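Local structure of CELL division control protein 11 (Saccharomyces cerevisiae, 5AR1) at residues A[107-119]-A[159-171]. The protein is a septin, a GTP-binding subunit of the filaments that form a collar at the mother-bud neck and take part in cytokinesis. Residues are numbered along the deposited sequence; the frame is centred on the assembly and turned at random.
Sequences SFEIISDYIRHQY and VEFIRQLGSLVNI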
loop_
_atom_site.group_PDB
_atom_site.type_symbol
_atom_site.label_atom_id
_atom_site.label_comp_id
_atom_site.label_asym_id
_atom_site.label_seq_id
_atom_site.Cartn_x
_atom_site.Cartn_y
_atom_site.Cartn_z
ATOM N N SER A 107 -2.290 -12.910 14.061
ATOM C CA SER A 107 -2.380 -11.450 13.995
ATOM C C SER A 107 -2.562 -11.043 12.533
ATOM O O SER A 107 -3.009 -9.932 12.251
ATOM C CB SER A 107 -1.118 -10.803 14.565
ATOM O OG SER A 107 0.060 -11.369 14.014
ATOM N N PHE A 108 -2.227 -11.971 11.613
ATOM C CA PHE A 108 -2.310 -11.817 10.166
ATOM C C PHE A 108 -3.508 -12.565 9.562
ATOM O O PHE A 108 -4.059 -12.114 8.560
ATOM C CB PHE A 108 -0.972 -12.230 9.511
ATOM C CG PHE A 108 -0.977 -13.484 8.667
ATOM C CD1 PHE A 108 -1.003 -14.744 9.263
ATOM C CD2 PHE A 108 -0.922 -13.408 7.278
ATOM C CE1 PHE A 108 -1.026 -15.905 8.482
ATOM C CE2 PHE A 108 -0.920 -14.569 6.497
ATOM C CZ PHE A 108 -0.973 -15.809 7.104
ATOM N N GLU A 109 -3.891 -13.711 10.152
ATOM C CA GLU A 109 -5.036 -14.523 9.707
ATOM C C GLU A 109 -6.348 -13.755 9.870
ATOM O O GLU A 109 -7.275 -13.962 9.090
ATOM C CB GLU A 109 -5.083 -15.880 10.433
ATOM C CG GLU A 109 -4.937 -15.788 11.943
ATOM C CD GLU A 109 -4.365 -17.031 12.588
ATOM O OE1 GLU A 109 -3.243 -17.437 12.205
ATOM O OE2 GLU A 109 -5.025 -17.585 13.496
ATOM N N ILE A 110 -6.384 -12.832 10.858
ATOM C CA ILE A 110 -7.514 -11.958 11.156
ATOM C C ILE A 110 -7.550 -10.763 10.188
ATOM O O ILE A 110 -8.635 -10.238 9.941
ATOM C CB ILE A 110 -7.611 -11.547 12.658
ATOM C CG1 ILE A 110 -6.556 -10.495 13.068
ATOM C CG2 ILE A 110 -7.567 -12.779 13.579
ATOM C CD1 ILE A 110 -6.963 -9.642 14.308
ATOM N N ILE A 111 -6.373 -10.344 9.639
ATOM C CA ILE A 111 -6.235 -9.275 8.633
ATOM C C ILE A 111 -6.779 -9.885 7.345
ATOM O O ILE A 111 -7.658 -9.302 6.712
ATOM C CB ILE A 111 -4.753 -8.809 8.461
ATOM C CG1 ILE A 111 -4.254 -8.005 9.675
ATOM C CG2 ILE A 111 -4.538 -8.032 7.154
ATOM C CD1 ILE A 111 -2.706 -7.779 9.708
ATOM N N SER A 112 -6.270 -11.094 6.998
ATOM C CA SER A 112 -6.662 -11.915 5.849
ATOM C C SER A 112 -8.166 -12.215 5.943
ATOM O O SER A 112 -8.863 -12.155 4.927
ATOM C CB SER A 112 -5.849 -13.208 5.817
ATOM O OG SER A 112 -5.459 -13.580 4.506
ATOM N N ASP A 113 -8.672 -12.462 7.174
ATOM C CA ASP A 113 -10.100 -12.653 7.390
ATOM C C ASP A 113 -10.859 -11.356 7.160
ATOM O O ASP A 113 -11.755 -11.359 6.330
ATOM C CB ASP A 113 -10.425 -13.275 8.754
ATOM C CG ASP A 113 -10.467 -14.788 8.705
ATOM O OD1 ASP A 113 -10.467 -15.350 7.577
ATOM O OD2 ASP A 113 -10.508 -15.418 9.791
ATOM N N TYR A 114 -10.459 -10.238 7.811
ATOM C CA TYR A 114 -11.103 -8.934 7.623
ATOM C C TYR A 114 -11.297 -8.637 6.123
ATOM O O TYR A 114 -12.453 -8.487 5.696
ATOM C CB TYR A 114 -10.319 -7.811 8.331
ATOM C CG TYR A 114 -11.024 -6.474 8.303
ATOM C CD1 TYR A 114 -10.817 -5.576 7.261
ATOM C CD2 TYR A 114 -11.892 -6.101 9.321
ATOM C CE1 TYR A 114 -11.485 -4.353 7.216
ATOM C CE2 TYR A 114 -12.553 -4.875 9.295
ATOM C CZ TYR A 114 -12.354 -4.009 8.237
ATOM O OH TYR A 114 -12.999 -2.797 8.216
ATOM N N ILE A 115 -10.169 -8.641 5.329
ATOM C CA ILE A 115 -10.110 -8.420 3.869
ATOM C C ILE A 115 -11.105 -9.326 3.150
ATOM O O ILE A 115 -11.988 -8.805 2.473
ATOM C CB ILE A 115 -8.658 -8.545 3.293
ATOM C CG1 ILE A 115 -7.780 -7.378 3.751
ATOM C CG2 ILE A 115 -8.621 -8.674 1.752
ATOM C CD1 ILE A 115 -6.473 -7.761 3.971
ATOM N N ARG A 116 -11.005 -10.666 3.346
ATOM C CA ARG A 116 -11.905 -11.658 2.746
ATOM C C ARG A 116 -13.363 -11.410 3.130
ATOM O O ARG A 116 -14.251 -11.536 2.286
ATOM C CB ARG A 116 -11.504 -13.072 3.186
ATOM C CG ARG A 116 -10.807 -13.894 2.124
ATOM C CD ARG A 116 -10.095 -15.075 2.748
ATOM N NE ARG A 116 -8.654 -15.035 2.492
ATOM C CZ ARG A 116 -7.755 -15.807 3.100
ATOM N NH1 ARG A 116 -8.137 -16.688 4.022
ATOM N NH2 ARG A 116 -6.466 -15.700 2.797
ATOM N N HIS A 117 -13.596 -11.050 4.400
ATOM C CA HIS A 117 -14.929 -10.841 4.975
ATOM C C HIS A 117 -15.608 -9.600 4.410
ATOM O O HIS A 117 -16.833 -9.597 4.239
ATOM C CB HIS A 117 -14.908 -10.853 6.527
ATOM C CG HIS A 117 -16.169 -10.354 7.153
ATOM N ND1 HIS A 117 -17.332 -11.104 7.122
ATOM C CD2 HIS A 117 -16.422 -9.173 7.762
ATOM C CE1 HIS A 117 -18.246 -10.374 7.742
ATOM N NE2 HIS A 117 -17.747 -9.198 8.135
ATOM N N GLN A 118 -14.821 -8.568 4.106
ATOM C CA GLN A 118 -15.365 -7.356 3.521
ATOM C C GLN A 118 -15.858 -7.661 2.108
ATOM O O GLN A 118 -16.944 -7.213 1.727
ATOM C CB GLN A 118 -14.304 -6.252 3.518
ATOM C CG GLN A 118 -14.015 -5.683 4.907
ATOM C CD GLN A 118 -15.236 -5.110 5.572
ATOM O OE1 GLN A 118 -16.069 -4.437 4.950
ATOM N NE2 GLN A 118 -15.367 -5.379 6.853
ATOM N N TYR A 119 -15.074 -8.483 1.367
ATOM C CA TYR A 119 -15.382 -8.954 0.019
ATOM C C TYR A 119 -16.516 -9.970 0.091
ATOM O O TYR A 119 -17.243 -10.130 -0.886
ATOM C CB TYR A 119 -14.158 -9.590 -0.665
ATOM C CG TYR A 119 -13.086 -8.634 -1.140
ATOM C CD1 TYR A 119 -13.179 -8.009 -2.380
ATOM C CD2 TYR A 119 -11.922 -8.437 -0.403
ATOM C CE1 TYR A 119 -12.167 -7.167 -2.844
ATOM C CE2 TYR A 119 -10.914 -7.585 -0.847
ATOM C CZ TYR A 119 -11.035 -6.963 -2.075
ATOM O OH TYR A 119 -10.040 -6.128 -2.509
ATOM N N VAL A 159 7.713 -11.552 2.839
ATOM C CA VAL A 159 7.482 -12.257 1.577
ATOM C C VAL A 159 6.202 -13.084 1.624
ATOM O O VAL A 159 5.334 -12.901 0.774
ATOM C CB VAL A 159 8.720 -13.084 1.134
ATOM C CG1 VAL A 159 8.350 -14.206 0.156
ATOM C CG2 VAL A 159 9.780 -12.178 0.533
ATOM N N GLU A 160 6.075 -13.968 2.621
ATOM C CA GLU A 160 4.896 -14.836 2.767
ATOM C C GLU A 160 3.604 -14.075 2.992
ATOM O O GLU A 160 2.552 -14.561 2.582
ATOM C CB GLU A 160 5.087 -15.917 3.834
ATOM C CG GLU A 160 5.127 -17.306 3.218
ATOM C CD GLU A 160 3.913 -17.687 2.383
ATOM O OE1 GLU A 160 2.791 -17.722 2.936
ATOM O OE2 GLU A 160 4.088 -17.952 1.173
ATOM N N PHE A 161 3.678 -12.870 3.588
ATOM C CA PHE A 161 2.491 -12.064 3.786
ATOM C C PHE A 161 2.006 -11.518 2.460
ATOM O O PHE A 161 0.852 -11.740 2.100
ATOM C CB PHE A 161 2.712 -10.900 4.778
ATOM C CG PHE A 161 1.441 -10.106 5.022
ATOM C CD1 PHE A 161 1.085 -9.045 4.182
ATOM C CD2 PHE A 161 0.566 -10.457 6.052
ATOM C CE1 PHE A 161 -0.121 -8.350 4.372
ATOM C CE2 PHE A 161 -0.627 -9.746 6.255
ATOM C CZ PHE A 161 -0.962 -8.701 5.406
ATOM N N ILE A 162 2.863 -10.792 1.744
ATOM C CA ILE A 162 2.425 -10.129 0.537
ATOM C C ILE A 162 2.112 -11.108 -0.626
ATOM O O ILE A 162 1.369 -10.693 -1.508
ATOM C CB ILE A 162 3.341 -8.933 0.106
ATOM C CG1 ILE A 162 4.724 -9.352 -0.393
ATOM C CG2 ILE A 162 3.460 -7.908 1.244
ATOM C CD1 ILE A 162 5.726 -8.234 -0.337
ATOM N N ARG A 163 2.565 -12.382 -0.623
ATOM C CA ARG A 163 2.181 -13.225 -1.771
ATOM C C ARG A 163 0.746 -13.704 -1.710
ATOM O O ARG A 163 0.062 -13.767 -2.739
ATOM C CB ARG A 163 3.121 -14.396 -2.052
ATOM C CG ARG A 163 3.595 -15.239 -0.884
ATOM C CD ARG A 163 4.978 -15.854 -1.149
ATOM N NE ARG A 163 5.463 -15.686 -2.528
ATOM C CZ ARG A 163 5.209 -16.527 -3.530
ATOM N NH1 ARG A 163 4.460 -17.607 -3.327
ATOM N NH2 ARG A 163 5.678 -16.279 -4.747
ATOM N N GLN A 164 0.289 -14.015 -0.500
ATOM C CA GLN A 164 -1.063 -14.473 -0.241
ATOM C C GLN A 164 -2.033 -13.299 -0.409
ATOM O O GLN A 164 -2.864 -13.306 -1.323
ATOM C CB GLN A 164 -1.151 -15.070 1.175
ATOM C CG GLN A 164 -0.142 -16.189 1.417
ATOM C CD GLN A 164 -0.255 -16.771 2.798
ATOM O OE1 GLN A 164 0.281 -16.236 3.773
ATOM N NE2 GLN A 164 -0.923 -17.906 2.900
ATOM N N LEU A 165 -1.840 -12.247 0.408
ATOM C CA LEU A 165 -2.702 -11.075 0.500
ATOM C C LEU A 165 -2.630 -10.154 -0.687
ATOM O O LEU A 165 -3.559 -9.384 -0.889
ATOM C CB LEU A 165 -2.459 -10.329 1.818
ATOM C CG LEU A 165 -3.079 -11.097 3.018
ATOM C CD1 LEU A 165 -2.050 -11.968 3.765
ATOM C CD2 LEU A 165 -3.831 -10.186 3.953
ATOM N N GLY A 166 -1.600 -10.311 -1.512
ATOM C CA GLY A 166 -1.383 -9.512 -2.721
ATOM C C GLY A 166 -2.370 -9.777 -3.838
ATOM O O GLY A 166 -2.440 -9.017 -4.807
ATOM N N SER A 167 -3.124 -10.865 -3.714
ATOM C CA SER A 167 -4.143 -11.235 -4.682
ATOM C C SER A 167 -5.492 -10.648 -4.257
ATOM O O SER A 167 -6.348 -10.412 -5.110
ATOM C CB SER A 167 -4.236 -12.753 -4.790
ATOM O OG SER A 167 -4.976 -13.121 -5.941
ATOM N N LEU A 168 -5.670 -10.408 -2.937
ATOM C CA LEU A 168 -6.896 -9.877 -2.340
ATOM C C LEU A 168 -6.895 -8.354 -2.142
ATOM O O LEU A 168 -7.949 -7.746 -2.298
ATOM C CB LEU A 168 -7.205 -10.568 -1.001
ATOM C CG LEU A 168 -7.212 -12.090 -0.992
ATOM C CD1 LEU A 168 -6.215 -12.628 0.025
ATOM C CD2 LEU A 168 -8.602 -12.626 -0.736
ATOM N N VAL A 169 -5.755 -7.744 -1.758
ATOM C CA VAL A 169 -5.658 -6.298 -1.501
ATOM C C VAL A 169 -4.541 -5.668 -2.324
ATOM O O VAL A 169 -3.577 -6.362 -2.636
ATOM C CB VAL A 169 -5.550 -5.993 0.029
ATOM C CG1 VAL A 169 -4.256 -6.515 0.641
ATOM C CG2 VAL A 169 -5.732 -4.513 0.337
ATOM N N ASN A 170 -4.652 -4.369 -2.683
ATOM C CA ASN A 170 -3.596 -3.665 -3.445
ATOM C C ASN A 170 -2.433 -3.333 -2.519
ATOM O O ASN A 170 -2.510 -2.325 -1.809
ATOM C CB ASN A 170 -4.137 -2.365 -4.060
ATOM C CG ASN A 170 -4.870 -2.543 -5.354
ATOM O OD1 ASN A 170 -4.563 -3.434 -6.154
ATOM N ND2 ASN A 170 -5.764 -1.610 -5.645
ATOM N N ILE A 171 -1.371 -4.171 -2.494
ATOM C CA ILE A 171 -0.248 -3.910 -1.580
ATOM C C ILE A 171 0.749 -2.919 -2.163
ATOM O O ILE A 171 1.274 -3.160 -3.246
ATOM C CB ILE A 171 0.439 -5.225 -1.067
ATOM C CG1 ILE A 171 -0.489 -5.969 -0.066
ATOM C CG2 ILE A 171 1.827 -4.945 -0.429
ATOM C CD1 ILE A 171 -0.179 -7.379 0.167
#
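Parts of two neighbouring helices of the septin GTPase domain, 109-119 and 159-165, run nearly parallel (15°), their axes approaching to 11.5 Å, and Leu165 packs between them. Its CD2 lies 3.6 Å from CD1 of Ile115 and also touches CG2 of Ile111, while CD1 of Leu165 reaches CE2 of Phe108. At the N-terminal end the Phe108 ring turns its edge to Phe161, CD2 to CD2 3.5 Å. The Phe161 ring, its CG anti to the backbone N (chi1 -177°), extends to bring CZ against CG2 of Ile111. Replacing Phe108 with an alanine would probably open a gap beside Phe161 and Leu165 and leave the Phe161 ring freer to shift. Both helices pack on one side of the central sheet of this P-loop NTPase fold: Ile111, Ile115 and Phe161 all touch strand 28-34, which leads into the predicted G1 motif. Farther along, CG2 of Ile115 meets CB of Leu168 at 3.6 Å, and the aliphatic CG of Arg116 lies 3.8 Å from CD2 of that leucine. Tyr119 OH gives a weak hydrogen bond to Leu168 O (2.7 Å); Tyr293 of helix 292-300 touches the same tyrosine.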